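Local coordinates for envelopment polyprotein (Bovine Schmallenberg virus BH80/Germany/2011, PDB 7A56), which probably fuses the viral envelope with a host-cell membrane as a class II fusion glycoprotein, here in its postfusion trimeric state, at residues A[51-56]-A[380-385]; A[142-147]-A[174-179]; A[279-284]-A[296-301]; A[356-361]-A[424-429]. One frame throughout, in Å; residues are numbered along the deposited sequence.

In the fold
Contacts 2 and 3 lie toward one end of the elongated chain, while contacts 1 and 4 lie nearer its middle; contacts 1 and 2, on opposite sides of the chain's centre, have centres 68 Å apart. Contact 4 is apolar packing between two sheets. Contact 1, about 14 Å from it between centres, ties the same module to loop 51-56 mainly through polar bonds. A hydrogen bond from Ser-380 to Asp-359 joins the two contacts across neighbouring strands 373-381 and 356-365. Contacts 2 and 3 share the Cys-179–Cys-299 disulfide and a packing of Leu-175 on Phe-282 and Tyr-284. Contacts 1, 2 and 4 are partly buried, contact 2 combining apolar packing with water bridges; contact 3 is the surface one, rich in charge.

Contact 1 of 4, residues A[51-56]-A[380-385]; sequences AIIPQY and STNTIG
Thr-383 and Ile-53 make the central polar link: Ile-53 N donates to Thr-383 OG1 at 2.8 Å, with an N-H...O angle of 161°. With chi1 at -174°, that oxygen is trans to the threonine nitrogen and swings beside its own carbonyl carbon, where its proton goes on to Ile-384 O at 2.7 Å. The hydroxyl therefore accepts from one segment and donates within the other. A backbone bond flanks it, from Ile-384 N to Ala-51 O at 3.1 Å. Beside these bonds, the chains of Ile-52 and Ile-384 run side by side in the same direction, with Ile-52 CG1 4.0 Å from Ile-384 CD1, and both also touch Tyr-105 of strand 98-134. At the other margin the Ala-51 methyl CB presses on Asn-382 O at 3.3 Å, while Ile-53 crosses Asn-382 at about a right angle, bringing its terminal CD1 near ND2. Gln-55, extended beyond CG, lays OE1 3.1 Å from Gly-385 CA; the same oxygen accepts a hydrogen bond from Ser-386 N, just beyond the segment. In the second shell, Thr-381 OG1 donates to Thr-383 O at 2.8 Å, in the carbonyl plane and on a lone pair, which would steady the chain where strand 373-381 ends. Asn-382 OD1 is held by Thr-355 N. Both roles of the buried Thr-383 hydroxyl are met by protein atoms, and the joint between loop 51-56 and the C-terminal module rests on directional bonds with isoleucine packing alongside, consistent with the fold-back of domain III in postfusion class II proteins.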
loop_
_atom_site.group_PDB
_atom_site.type_symbol
_atom_site.label_atom_id
_atom_site.label_comp_id
_atom_site.label_asym_id
_atom_site.label_seq_id
_atom_site.Cartn_x
_atom_site.Cartn_y
_atom_site.Cartn_z
ATOM N N ALA A 51 -25.323 -9.870 -23.553
ATOM C CA ALA A 51 -26.263 -8.800 -23.183
ATOM C C ALA A 51 -25.582 -7.782 -22.281
ATOM O O ALA A 51 -24.794 -8.145 -21.396
ATOM C CB ALA A 51 -27.489 -9.388 -22.461
ATOM N N ILE A 52 -25.821 -6.498 -22.560
ATOM C CA ILE A 52 -25.248 -5.412 -21.770
ATOM C C ILE A 52 -26.417 -4.472 -21.508
ATOM O O ILE A 52 -26.865 -3.746 -22.416
ATOM C CB ILE A 52 -24.076 -4.699 -22.478
ATOM C CG1 ILE A 52 -22.878 -5.651 -22.751
ATOM C CG2 ILE A 52 -23.566 -3.458 -21.682
ATOM C CD1 ILE A 52 -22.149 -5.220 -24.030
ATOM N N ILE A 53 -26.935 -4.516 -20.286
ATOM C CA ILE A 53 -28.100 -3.744 -19.848
ATOM C C ILE A 53 -27.635 -2.872 -18.679
ATOM O O ILE A 53 -27.263 -3.407 -17.614
ATOM C CB ILE A 53 -29.254 -4.672 -19.444
ATOM C CG1 ILE A 53 -29.641 -5.600 -20.617
ATOM C CG2 ILE A 53 -30.477 -3.799 -19.020
ATOM C CD1 ILE A 53 -30.645 -6.645 -20.256
ATOM N N PRO A 54 -27.570 -1.558 -18.852
ATOM C CA PRO A 54 -26.820 -0.711 -17.904
ATOM C C PRO A 54 -27.452 -0.619 -16.511
ATOM O O PRO A 54 -28.649 -0.418 -16.359
ATOM C CB PRO A 54 -26.780 0.657 -18.591
ATOM C CG PRO A 54 -27.848 0.620 -19.649
ATOM C CD PRO A 54 -27.998 -0.824 -20.054
ATOM N N GLN A 55 -26.606 -0.753 -15.487
ATOM C CA GLN A 55 -27.036 -0.663 -14.092
ATOM C C GLN A 55 -26.834 0.715 -13.491
ATOM O O GLN A 55 -27.374 0.984 -12.411
ATOM C CB GLN A 55 -26.207 -1.646 -13.212
ATOM C CG GLN A 55 -26.536 -3.120 -13.448
ATOM C CD GLN A 55 -25.445 -3.984 -12.904
ATOM O OE1 GLN A 55 -24.332 -3.965 -13.436
ATOM N NE2 GLN A 55 -25.708 -4.707 -11.804
ATOM N N TYR A 56 -25.963 1.533 -14.086
ATOM C CA TYR A 56 -25.489 2.756 -13.458
ATOM C C TYR A 56 -26.178 3.989 -14.071
ATOM O O TYR A 56 -26.262 4.130 -15.298
ATOM C CB TYR A 56 -23.967 2.853 -13.597
ATOM C CG TYR A 56 -23.342 3.972 -12.781
ATOM C CD1 TYR A 56 -23.034 3.782 -11.416
ATOM C CD2 TYR A 56 -23.147 5.237 -13.339
ATOM C CE1 TYR A 56 -22.489 4.801 -10.661
ATOM C CE2 TYR A 56 -22.584 6.294 -12.587
ATOM C CZ TYR A 56 -22.259 6.070 -11.260
ATOM O OH TYR A 56 -21.710 7.061 -10.504
ATOM N N SER A 380 -26.783 -16.967 -12.154
ATOM C CA SER A 380 -27.405 -16.581 -13.423
ATOM C C SER A 380 -27.575 -15.063 -13.455
ATOM O O SER A 380 -27.836 -14.435 -12.428
ATOM C CB SER A 380 -28.760 -17.261 -13.618
ATOM O OG SER A 380 -28.586 -18.603 -14.009
ATOM N N THR A 381 -27.368 -14.476 -14.624
ATOM C CA THR A 381 -27.550 -13.035 -14.763
ATOM C C THR A 381 -28.036 -12.743 -16.168
ATOM O O THR A 381 -27.687 -13.440 -17.129
ATOM C CB THR A 381 -26.249 -12.257 -14.444
ATOM O OG1 THR A 381 -26.450 -10.858 -14.660
ATOM C CG2 THR A 381 -25.046 -12.755 -15.315
ATOM N N ASN A 382 -28.889 -11.732 -16.278
ATOM C CA ASN A 382 -29.385 -11.342 -17.595
ATOM C C ASN A 382 -28.452 -10.341 -18.293
ATOM O O ASN A 382 -28.746 -9.922 -19.428
ATOM C CB ASN A 382 -30.837 -10.803 -17.484
ATOM C CG ASN A 382 -30.956 -9.495 -16.672
ATOM O OD1 ASN A 382 -30.140 -9.163 -15.817
ATOM N ND2 ASN A 382 -32.004 -8.756 -16.955
ATOM N N THR A 383 -27.297 -10.032 -17.689
ATOM C CA THR A 383 -26.417 -8.994 -18.203
ATOM C C THR A 383 -25.013 -9.139 -17.608
ATOM O O THR A 383 -24.842 -9.509 -16.453
ATOM C CB THR A 383 -26.960 -7.568 -17.917
ATOM O OG1 THR A 383 -26.135 -6.589 -18.563
ATOM C CG2 THR A 383 -27.072 -7.219 -16.418
ATOM N N ILE A 384 -24.023 -8.786 -18.418
ATOM C CA ILE A 384 -22.737 -8.374 -17.883
ATOM C C ILE A 384 -22.982 -7.220 -16.941
ATOM O O ILE A 384 -23.749 -6.308 -17.258
ATOM C CB ILE A 384 -21.812 -7.948 -19.032
ATOM C CG1 ILE A 384 -21.516 -9.153 -19.941
ATOM C CG2 ILE A 384 -20.527 -7.269 -18.461
ATOM C CD1 ILE A 384 -20.878 -8.756 -21.269
ATOM N N GLY A 385 -22.344 -7.235 -15.774
ATOM C CA GLY A 385 -22.558 -6.125 -14.859
ATOM C C GLY A 385 -21.635 -6.251 -13.656
ATOM O O GLY A 385 -20.687 -7.041 -13.653
#

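Contact 2 of 4, residues A[142-147]-A[174-179]; sequences PIPHQD and CLYGSC
Strand 174-179, an inner strand of the sheet between strands 98-134 and 150-158, offers one face to loop 142-147: Tyr-176 and Ser-178 of the strand meet Ile-143, Pro-144 and His-145 of the loop. The Pro-144 and Tyr-176 side chains cross at about a right angle, Pro-144 CG 3.7 Å from Tyr-176 CE2. Ile-143 and Tyr-176 pass each other in opposite directions: Ile-143 CD1 meets the root of the tyrosine, 3.9 Å from Tyr-176 CB, and Ile-143 CG2 meets the near ring carbon, 3.9 Å from Tyr-176 CD2. The same branch methyl CG2 of Ile-143 also reaches Gly-177 O at 3.5 Å. Ile-143 touches Thr-151 and Ser-153 of strand 150-158 too, and Arg-297 of the third subunit packs on it as well, which places this loop at the trimer interface. The loop runs between strands 98-134 and 150-158 and is tied to the strand by the Cys-174–Cys-139 disulfide, one of several that brace this end of the elongated molecule. Further along, His-145 CB touches Ser-178 CB at 3.7 Å, and the ring then turns back: its ND1 donates to Ile-143 O at 2.7 Å, 158° at the hydrogen, with the oxygen near the ring plane, so the loop closes on itself. Ser-178 OG, between N and the carbonyl carbon at chi1 49°, meets two waters. One donates to Pro-144 O at 2.8 Å; the second takes the Gln-146 N-H at 3.0 Å and donates to Gln-146 OE1.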
loop_
_atom_site.group_PDB
_atom_site.type_symbol
_atom_site.label_atom_id
_atom_site.label_comp_id
_atom_site.label_asym_id
_atom_site.label_seq_id
_atom_site.Cartn_x
_atom_site.Cartn_y
_atom_site.Cartn_z
ATOM N N PRO A 142 39.378 -22.581 7.606
ATOM C CA PRO A 142 38.014 -22.846 8.049
ATOM C C PRO A 142 37.747 -24.344 8.012
ATOM O O PRO A 142 38.582 -25.096 7.507
ATOM C CB PRO A 142 37.184 -22.155 6.984
ATOM C CG PRO A 142 37.997 -22.463 5.734
ATOM C CD PRO A 142 39.416 -22.263 6.166
ATOM N N ILE A 143 36.591 -24.751 8.522
ATOM C CA ILE A 143 36.100 -26.098 8.230
ATOM C C ILE A 143 35.865 -26.191 6.724
ATOM O O ILE A 143 35.085 -25.383 6.173
ATOM C CB ILE A 143 34.787 -26.364 9.004
ATOM C CG1 ILE A 143 34.932 -26.144 10.529
ATOM C CG2 ILE A 143 34.172 -27.719 8.614
ATOM C CD1 ILE A 143 36.020 -27.021 11.228
ATOM N N PRO A 144 36.467 -27.141 6.002
ATOM C CA PRO A 144 36.214 -27.216 4.553
ATOM C C PRO A 144 34.751 -27.518 4.214
ATOM O O PRO A 144 34.083 -28.341 4.852
ATOM C CB PRO A 144 37.146 -28.340 4.089
ATOM C CG PRO A 144 37.431 -29.108 5.256
ATOM C CD PRO A 144 37.409 -28.174 6.434
ATOM N N HIS A 145 34.249 -26.846 3.177
ATOM C CA HIS A 145 32.865 -27.084 2.803
ATOM C C HIS A 145 32.609 -26.546 1.399
ATOM O O HIS A 145 33.309 -25.644 0.920
ATOM C CB HIS A 145 31.899 -26.427 3.787
ATOM C CG HIS A 145 32.069 -24.951 3.926
ATOM N ND1 HIS A 145 33.163 -24.381 4.543
ATOM C CD2 HIS A 145 31.255 -23.924 3.579
ATOM C CE1 HIS A 145 33.035 -23.064 4.523
ATOM N NE2 HIS A 145 31.879 -22.764 3.960
ATOM N N GLN A 146 31.606 -27.125 0.755
ATOM C CA GLN A 146 31.058 -26.545 -0.470
ATOM C C GLN A 146 30.272 -25.271 -0.197
ATOM O O GLN A 146 29.720 -25.036 0.885
ATOM C CB GLN A 146 30.168 -27.562 -1.164
ATOM C CG GLN A 146 30.952 -28.797 -1.605
ATOM C CD GLN A 146 30.081 -30.033 -1.725
ATOM O OE1 GLN A 146 29.894 -30.755 -0.750
ATOM N NE2 GLN A 146 29.534 -30.274 -2.918
ATOM N N ASP A 147 30.157 -24.445 -1.234
ATOM C CA ASP A 147 29.302 -23.277 -1.139
ATOM C C ASP A 147 27.865 -23.674 -0.853
ATOM O O ASP A 147 27.326 -24.606 -1.458
ATOM C CB ASP A 147 29.359 -22.486 -2.439
ATOM C CG ASP A 147 30.527 -21.526 -2.471
ATOM O OD1 ASP A 147 31.590 -21.866 -1.882
ATOM O OD2 ASP A 147 30.370 -20.430 -3.069
ATOM N N CYS A 174 39.985 -33.618 16.133
ATOM C CA CYS A 174 38.789 -32.904 15.733
ATOM C C CYS A 174 37.870 -33.836 14.953
ATOM O O CYS A 174 38.334 -34.763 14.274
ATOM C CB CYS A 174 39.160 -31.685 14.894
ATOM S SG CYS A 174 37.706 -30.674 14.223
ATOM N N LEU A 175 36.570 -33.546 15.020
ATOM C CA LEU A 175 35.586 -34.200 14.167
ATOM C C LEU A 175 34.785 -33.082 13.538
ATOM O O LEU A 175 34.249 -32.227 14.263
ATOM C CB LEU A 175 34.676 -35.153 14.954
ATOM C CG LEU A 175 33.523 -35.878 14.270
ATOM C CD1 LEU A 175 34.008 -36.826 13.203
ATOM C CD2 LEU A 175 32.697 -36.632 15.282
ATOM N N TYR A 176 34.748 -33.047 12.207
ATOM C CA TYR A 176 34.078 -31.908 11.553
ATOM C C TYR A 176 33.330 -32.363 10.306
ATOM O O TYR A 176 33.511 -33.480 9.815
ATOM C CB TYR A 176 35.107 -30.802 11.190
ATOM C CG TYR A 176 36.207 -31.235 10.260
ATOM C CD1 TYR A 176 37.410 -31.764 10.754
ATOM C CD2 TYR A 176 36.072 -31.094 8.881
ATOM C CE1 TYR A 176 38.426 -32.158 9.885
ATOM C CE2 TYR A 176 37.082 -31.492 8.011
ATOM C CZ TYR A 176 38.243 -32.009 8.513
ATOM O OH TYR A 176 39.216 -32.377 7.618
ATOM N N GLY A 177 32.477 -31.485 9.794
ATOM C CA GLY A 177 31.894 -31.749 8.502
ATOM C C GLY A 177 31.038 -30.585 8.036
ATOM O O GLY A 177 31.169 -29.450 8.520
ATOM N N SER A 178 30.173 -30.896 7.068
ATOM C CA SER A 178 29.264 -29.895 6.489
ATOM C C SER A 178 27.977 -30.588 6.055
ATOM O O SER A 178 27.929 -31.818 5.891
ATOM C CB SER A 178 29.920 -29.169 5.312
ATOM O OG SER A 178 30.481 -30.100 4.410
ATOM N N CYS A 179 26.937 -29.783 5.786
ATOM C CA CYS A 179 25.673 -30.406 5.437
ATOM C C CYS A 179 24.794 -29.398 4.697
ATOM O O CYS A 179 25.004 -28.196 4.796
ATOM C CB CYS A 179 24.950 -30.932 6.694
ATOM S SG CYS A 179 24.547 -29.702 7.966
HETATM O O HOH W 1 32.939 -30.917 5.166
HETATM O O HOH W 2 30.928 -29.883 1.707
#

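Contact 3 of 4, residues A[279-284]-A[296-301]; sequences TPKFDY and LRRCFD
The side chains of Lys-281 and Arg-298 lie obliquely across each other. The lysine is extended, and its CE lies over one face of the Arg-298 guanidinium, 3.6 Å above the plane and displaced toward the rim. The arginine reaches this position by a bend at chi3 (72°), while its CB packs against the lysine CD at 3.9 Å. The two cationic ends are close, NZ of Lys-281 being 4.0 Å from NH1 of Arg-298, but NZ is hydrogen-bonded elsewhere and Asp-301 probably offsets some of the arginine's charge: its OD1 is 3.3 Å from Arg-298 NH2, well out of the guanidinium plane, a matter of charge without an aimed N-H. In that plane, at the edge, a water accepts from Arg-298 NE and donates to Thr-279 O and Cys-299 O, held by three hydrogen bonds. The backbones are those of a hairpin formed by strands 281-285 and 293-296, with a corner at Arg-297: Arg-297 N donates to Lys-281 O at 2.9 Å, and Lys-281 N to Arg-298 O at 2.9 Å. Arg-298 N is buried beneath the lysine CB with no polar partner in the model. The strand pairing itself is marked by Phe-282 and Leu-296, an antiparallel non-hydrogen-bonded pair with CB of Phe-282 4.0 Å from Leu-296 CD1. Arg-297 crosses Lys-281 at about a right angle and sends its NH1 to Pro-140 O of the second subunit. Cys-299, beyond the corner, is disulfide-bonded to Cys-179; Arg-298 also packs on Thr-279 of the second subunit.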
loop_
_atom_site.group_PDB
_atom_site.type_symbol
_atom_site.label_atom_id
_atom_site.label_comp_id
_atom_site.label_asym_id
_atom_site.label_seq_id
_atom_site.Cartn_x
_atom_site.Cartn_y
_atom_site.Cartn_z
ATOM N N THR A 279 22.250 -23.556 12.912
ATOM C CA THR A 279 23.297 -24.280 13.643
ATOM C C THR A 279 22.958 -25.760 13.638
ATOM O O THR A 279 21.930 -26.144 14.221
ATOM C CB THR A 279 23.369 -23.766 15.068
ATOM O OG1 THR A 279 23.684 -22.378 15.028
ATOM C CG2 THR A 279 24.474 -24.555 15.895
ATOM N N PRO A 280 23.705 -26.610 12.933
ATOM C CA PRO A 280 23.354 -28.034 12.892
ATOM C C PRO A 280 23.291 -28.642 14.275
ATOM O O PRO A 280 24.072 -28.288 15.165
ATOM C CB PRO A 280 24.488 -28.650 12.080
ATOM C CG PRO A 280 24.828 -27.527 11.105
ATOM C CD PRO A 280 24.767 -26.290 11.963
ATOM N N LYS A 281 22.364 -29.579 14.438
ATOM C CA LYS A 281 22.292 -30.345 15.672
ATOM C C LYS A 281 23.231 -31.521 15.471
ATOM O O LYS A 281 22.836 -32.557 14.934
ATOM C CB LYS A 281 20.879 -30.826 15.943
ATOM C CG LYS A 281 19.907 -29.721 16.346
ATOM C CD LYS A 281 18.602 -30.435 16.630
ATOM C CE LYS A 281 17.750 -29.689 17.613
ATOM N NZ LYS A 281 16.526 -30.490 17.916
ATOM N N PHE A 282 24.471 -31.352 15.938
ATOM C CA PHE A 282 25.585 -32.255 15.662
ATOM C C PHE A 282 26.139 -32.799 16.976
ATOM O O PHE A 282 26.426 -32.022 17.900
ATOM C CB PHE A 282 26.709 -31.478 14.937
ATOM C CG PHE A 282 28.079 -32.166 15.004
ATOM C CD1 PHE A 282 28.260 -33.457 14.498
ATOM C CD2 PHE A 282 29.179 -31.489 15.511
ATOM C CE1 PHE A 282 29.564 -34.102 14.563
ATOM C CE2 PHE A 282 30.457 -32.111 15.565
ATOM C CZ PHE A 282 30.631 -33.399 15.062
ATOM N N ASP A 283 26.292 -34.108 17.049
ATOM C CA ASP A 283 27.003 -34.743 18.163
ATOM C C ASP A 283 27.616 -36.012 17.604
ATOM O O ASP A 283 27.535 -36.288 16.401
ATOM C CB ASP A 283 26.024 -34.980 19.359
ATOM C CG ASP A 283 26.727 -34.944 20.723
ATOM O OD1 ASP A 283 27.938 -35.258 20.756
ATOM O OD2 ASP A 283 26.061 -34.663 21.758
ATOM N N TYR A 284 28.260 -36.799 18.472
ATOM C CA TYR A 284 28.853 -38.018 17.974
ATOM C C TYR A 284 28.912 -39.050 19.101
ATOM O O TYR A 284 28.892 -38.701 20.295
ATOM C CB TYR A 284 30.279 -37.750 17.438
ATOM C CG TYR A 284 31.296 -37.225 18.472
ATOM C CD1 TYR A 284 31.421 -35.852 18.715
ATOM C CD2 TYR A 284 32.144 -38.086 19.161
ATOM C CE1 TYR A 284 32.323 -35.361 19.621
ATOM C CE2 TYR A 284 33.058 -37.593 20.104
ATOM C CZ TYR A 284 33.153 -36.253 20.310
ATOM O OH TYR A 284 34.031 -35.753 21.222
ATOM N N LEU A 296 23.482 -36.429 13.341
ATOM C CA LEU A 296 23.108 -35.159 12.763
ATOM C C LEU A 296 21.577 -35.137 12.752
ATOM O O LEU A 296 20.959 -35.890 11.998
ATOM C CB LEU A 296 23.709 -35.028 11.367
ATOM C CG LEU A 296 23.897 -33.637 10.808
ATOM C CD1 LEU A 296 24.970 -32.950 11.665
ATOM C CD2 LEU A 296 24.383 -33.827 9.394
ATOM N N ARG A 297 20.975 -34.372 13.668
ATOM C CA ARG A 297 19.521 -34.393 13.801
ATOM C C ARG A 297 18.869 -33.225 13.088
ATOM O O ARG A 297 17.636 -33.220 12.943
ATOM C CB ARG A 297 19.095 -34.365 15.271
ATOM C CG ARG A 297 19.487 -35.620 16.074
ATOM C CD ARG A 297 19.564 -35.283 17.593
ATOM N NE ARG A 297 20.028 -36.489 18.311
ATOM C CZ ARG A 297 19.243 -37.476 18.781
ATOM N NH1 ARG A 297 17.914 -37.419 18.683
ATOM N NH2 ARG A 297 19.797 -38.540 19.361
ATOM N N ARG A 298 19.652 -32.241 12.664
ATOM C CA ARG A 298 19.101 -31.147 11.884
ATOM C C ARG A 298 20.286 -30.440 11.257
ATOM O O ARG A 298 21.350 -30.386 11.858
ATOM C CB ARG A 298 18.255 -30.172 12.735
ATOM C CG ARG A 298 17.364 -29.217 11.916
ATOM C CD ARG A 298 16.430 -28.430 12.834
ATOM N NE ARG A 298 17.187 -27.433 13.578
ATOM C CZ ARG A 298 16.880 -26.992 14.801
ATOM N NH1 ARG A 298 15.794 -27.465 15.423
ATOM N NH2 ARG A 298 17.688 -26.116 15.413
ATOM N N CYS A 299 20.112 -29.955 10.026
ATOM C CA CYS A 299 21.153 -29.139 9.405
ATOM C C CYS A 299 20.749 -27.677 9.408
ATOM O O CYS A 299 21.154 -26.894 10.291
ATOM C CB CYS A 299 21.458 -29.631 7.967
ATOM S SG CYS A 299 22.832 -28.708 7.186
ATOM N N PHE A 300 19.931 -27.274 8.414
ATOM C CA PHE A 300 19.390 -25.933 8.452
ATOM C C PHE A 300 18.213 -25.875 9.423
ATOM O O PHE A 300 17.564 -26.882 9.686
ATOM C CB PHE A 300 18.815 -25.505 7.076
ATOM C CG PHE A 300 19.811 -25.490 5.901
ATOM C CD1 PHE A 300 21.138 -25.108 6.065
ATOM C CD2 PHE A 300 19.353 -25.747 4.602
ATOM C CE1 PHE A 300 22.026 -25.059 4.966
ATOM C CE2 PHE A 300 20.245 -25.714 3.500
ATOM C CZ PHE A 300 21.559 -25.346 3.674
ATOM N N ASP A 301 17.845 -24.653 9.830
ATOM C CA ASP A 301 16.480 -24.388 10.277
ATOM C C ASP A 301 15.547 -24.327 9.068
ATOM O O ASP A 301 15.929 -23.818 8.018
ATOM C CB ASP A 301 16.377 -23.043 11.005
ATOM C CG ASP A 301 17.198 -23.001 12.310
ATOM O OD1 ASP A 301 16.942 -23.857 13.176
ATOM O OD2 ASP A 301 18.035 -22.078 12.468
HETATM O O HOH W 3 19.596 -22.856 14.298
HETATM O O HOH W 4 19.624 -26.542 12.628
#

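Contact 4 of 4, residues A[356-361]-A[424-429]; sequences VTIDEI and VSVCSA
Ile-358 supplies the main bump, and the face of the opposing hairpin supplies the hollow. Ile-358 CG1 lies anti to the carbonyl carbon and the chain is extended (chi2 170°), which carries Ile-358 CD1 over the face of the hairpin, where it spans both arms: 3.6 Å from Val-424 O, 4.0 Å from Val-426 CG2 and 3.8 Å from Ala-429 O. The small methyl of Ala-429 fills the next dip, with CB 3.2 Å from Val-356 O and also against the flank of Ile-358. Val-356 pushes CG2 toward the turn, 4.1 Å from Cys-427 CB, and at the other end the side chains of Ile-361 and Val-424 cross obliquely, Ile-361 CD1 3.9 Å from Val-424 CG2. Ile-358 and Ile-361 can both face inward although three residues apart, because Asp-359 and Glu-360 together face Lys-378 in a classic beta bulge that shifts the phase of the strand. The hollow is shaped by a type II' turn from Val-426 to Ala-429, in which Cys-427 takes a positive phi of 53° and is disulfide-bonded to Cys-387. At the rim a water accepts from Val-356 N at 3.1 Å and meets Ser-428 OG. Strands 356-361 and 424-426 belong to different sheets and run at 141° with axes 7.8 Å apart; two four-stranded antiparallel sheets packed face to face through apolar side chains make a beta sandwich, consistent with the immunoglobulin-like domain III of class II fusion proteins.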
loop_
_atom_site.group_PDB
_atom_site.type_symbol
_atom_site.label_atom_id
_atom_site.label_comp_id
_atom_site.label_asym_id
_atom_site.label_seq_id
_atom_site.Cartn_x
_atom_site.Cartn_y
_atom_site.Cartn_z
ATOM N N VAL A 356 -30.327 -11.138 -11.250
ATOM C CA VAL A 356 -29.318 -12.119 -10.843
ATOM C C VAL A 356 -29.990 -13.131 -9.929
ATOM O O VAL A 356 -30.817 -12.760 -9.090
ATOM C CB VAL A 356 -28.118 -11.458 -10.134
ATOM C CG1 VAL A 356 -27.086 -12.505 -9.724
ATOM C CG2 VAL A 356 -27.485 -10.403 -11.026
ATOM N N THR A 357 -29.677 -14.414 -10.128
ATOM C CA THR A 357 -30.085 -15.462 -9.207
ATOM C C THR A 357 -28.855 -16.253 -8.769
ATOM O O THR A 357 -27.956 -16.532 -9.574
ATOM C CB THR A 357 -31.123 -16.432 -9.826
ATOM O OG1 THR A 357 -30.579 -17.030 -11.016
ATOM C CG2 THR A 357 -32.468 -15.709 -10.155
ATOM N N ILE A 358 -28.815 -16.616 -7.490
ATOM C CA ILE A 358 -27.796 -17.540 -6.985
ATOM C C ILE A 358 -28.357 -18.950 -7.099
ATOM O O ILE A 358 -29.156 -19.379 -6.268
ATOM C CB ILE A 358 -27.392 -17.215 -5.555
ATOM C CG1 ILE A 358 -26.812 -15.802 -5.509
ATOM C CG2 ILE A 358 -26.427 -18.326 -5.053
ATOM C CD1 ILE A 358 -26.592 -15.248 -4.130
ATOM N N ASP A 359 -27.962 -19.670 -8.152
ATOM C CA ASP A 359 -28.592 -20.950 -8.433
ATOM C C ASP A 359 -28.131 -22.004 -7.448
ATOM O O ASP A 359 -28.917 -22.865 -7.039
ATOM C CB ASP A 359 -28.292 -21.391 -9.867
ATOM C CG ASP A 359 -28.719 -20.346 -10.892
ATOM O OD1 ASP A 359 -29.670 -19.611 -10.586
ATOM O OD2 ASP A 359 -28.115 -20.257 -11.984
ATOM N N GLU A 360 -26.868 -21.956 -7.051
ATOM C CA GLU A 360 -26.499 -22.806 -5.929
ATOM C C GLU A 360 -25.315 -22.200 -5.209
ATOM O O GLU A 360 -24.638 -21.311 -5.730
ATOM C CB GLU A 360 -26.210 -24.232 -6.357
ATOM C CG GLU A 360 -25.533 -24.448 -7.673
ATOM C CD GLU A 360 -25.287 -25.937 -7.907
ATOM O OE1 GLU A 360 -26.022 -26.547 -8.721
ATOM O OE2 GLU A 360 -24.381 -26.506 -7.239
ATOM N N ILE A 361 -25.104 -22.671 -3.982
ATOM C CA ILE A 361 -24.001 -22.210 -3.143
ATOM C C ILE A 361 -23.555 -23.369 -2.262
ATOM O O ILE A 361 -24.368 -24.000 -1.578
ATOM C CB ILE A 361 -24.385 -20.983 -2.290
ATOM C CG1 ILE A 361 -23.259 -20.616 -1.326
ATOM C CG2 ILE A 361 -25.696 -21.224 -1.544
ATOM C CD1 ILE A 361 -23.504 -19.276 -0.605
ATOM N N VAL A 424 -25.340 -15.233 1.693
ATOM C CA VAL A 424 -24.631 -14.416 0.719
ATOM C C VAL A 424 -25.667 -13.775 -0.196
ATOM O O VAL A 424 -26.632 -14.424 -0.621
ATOM C CB VAL A 424 -23.613 -15.219 -0.124
ATOM C CG1 VAL A 424 -23.045 -14.330 -1.237
ATOM C CG2 VAL A 424 -22.472 -15.816 0.751
ATOM N N SER A 425 -25.457 -12.500 -0.508
ATOM C CA SER A 425 -26.298 -11.811 -1.476
ATOM C C SER A 425 -25.400 -11.251 -2.563
ATOM O O SER A 425 -24.272 -10.811 -2.290
ATOM C CB SER A 425 -27.158 -10.708 -0.800
ATOM O OG SER A 425 -26.433 -9.516 -0.527
ATOM N N VAL A 426 -25.895 -11.298 -3.802
ATOM C CA VAL A 426 -25.228 -10.691 -4.955
ATOM C C VAL A 426 -26.272 -9.870 -5.727
ATOM O O VAL A 426 -27.246 -10.431 -6.229
ATOM C CB VAL A 426 -24.615 -11.767 -5.863
ATOM C CG1 VAL A 426 -23.906 -11.110 -7.040
ATOM C CG2 VAL A 426 -23.646 -12.681 -5.026
ATOM N N CYS A 427 -26.053 -8.565 -5.846
ATOM C CA CYS A 427 -27.105 -7.643 -6.341
ATOM C C CYS A 427 -28.336 -7.913 -5.464
ATOM O O CYS A 427 -28.238 -7.961 -4.231
ATOM C CB CYS A 427 -27.309 -7.829 -7.851
ATOM S SG CYS A 427 -26.239 -6.819 -8.999
ATOM N N SER A 428 -29.508 -8.148 -6.019
ATOM C CA SER A 428 -30.636 -8.380 -5.129
ATOM C C SER A 428 -30.855 -9.866 -4.801
ATOM O O SER A 428 -31.795 -10.187 -4.074
ATOM C CB SER A 428 -31.909 -7.743 -5.723
ATOM O OG SER A 428 -32.300 -8.440 -6.886
ATOM N N ALA A 429 -29.991 -10.772 -5.263
ATOM C CA ALA A 429 -30.217 -12.197 -5.036
ATOM C C ALA A 429 -29.618 -12.626 -3.702
ATOM O O ALA A 429 -28.590 -12.112 -3.273
ATOM C CB ALA A 429 -29.614 -13.033 -6.168
HETATM O O HOH W 5 -30.521 -9.295 -8.744
#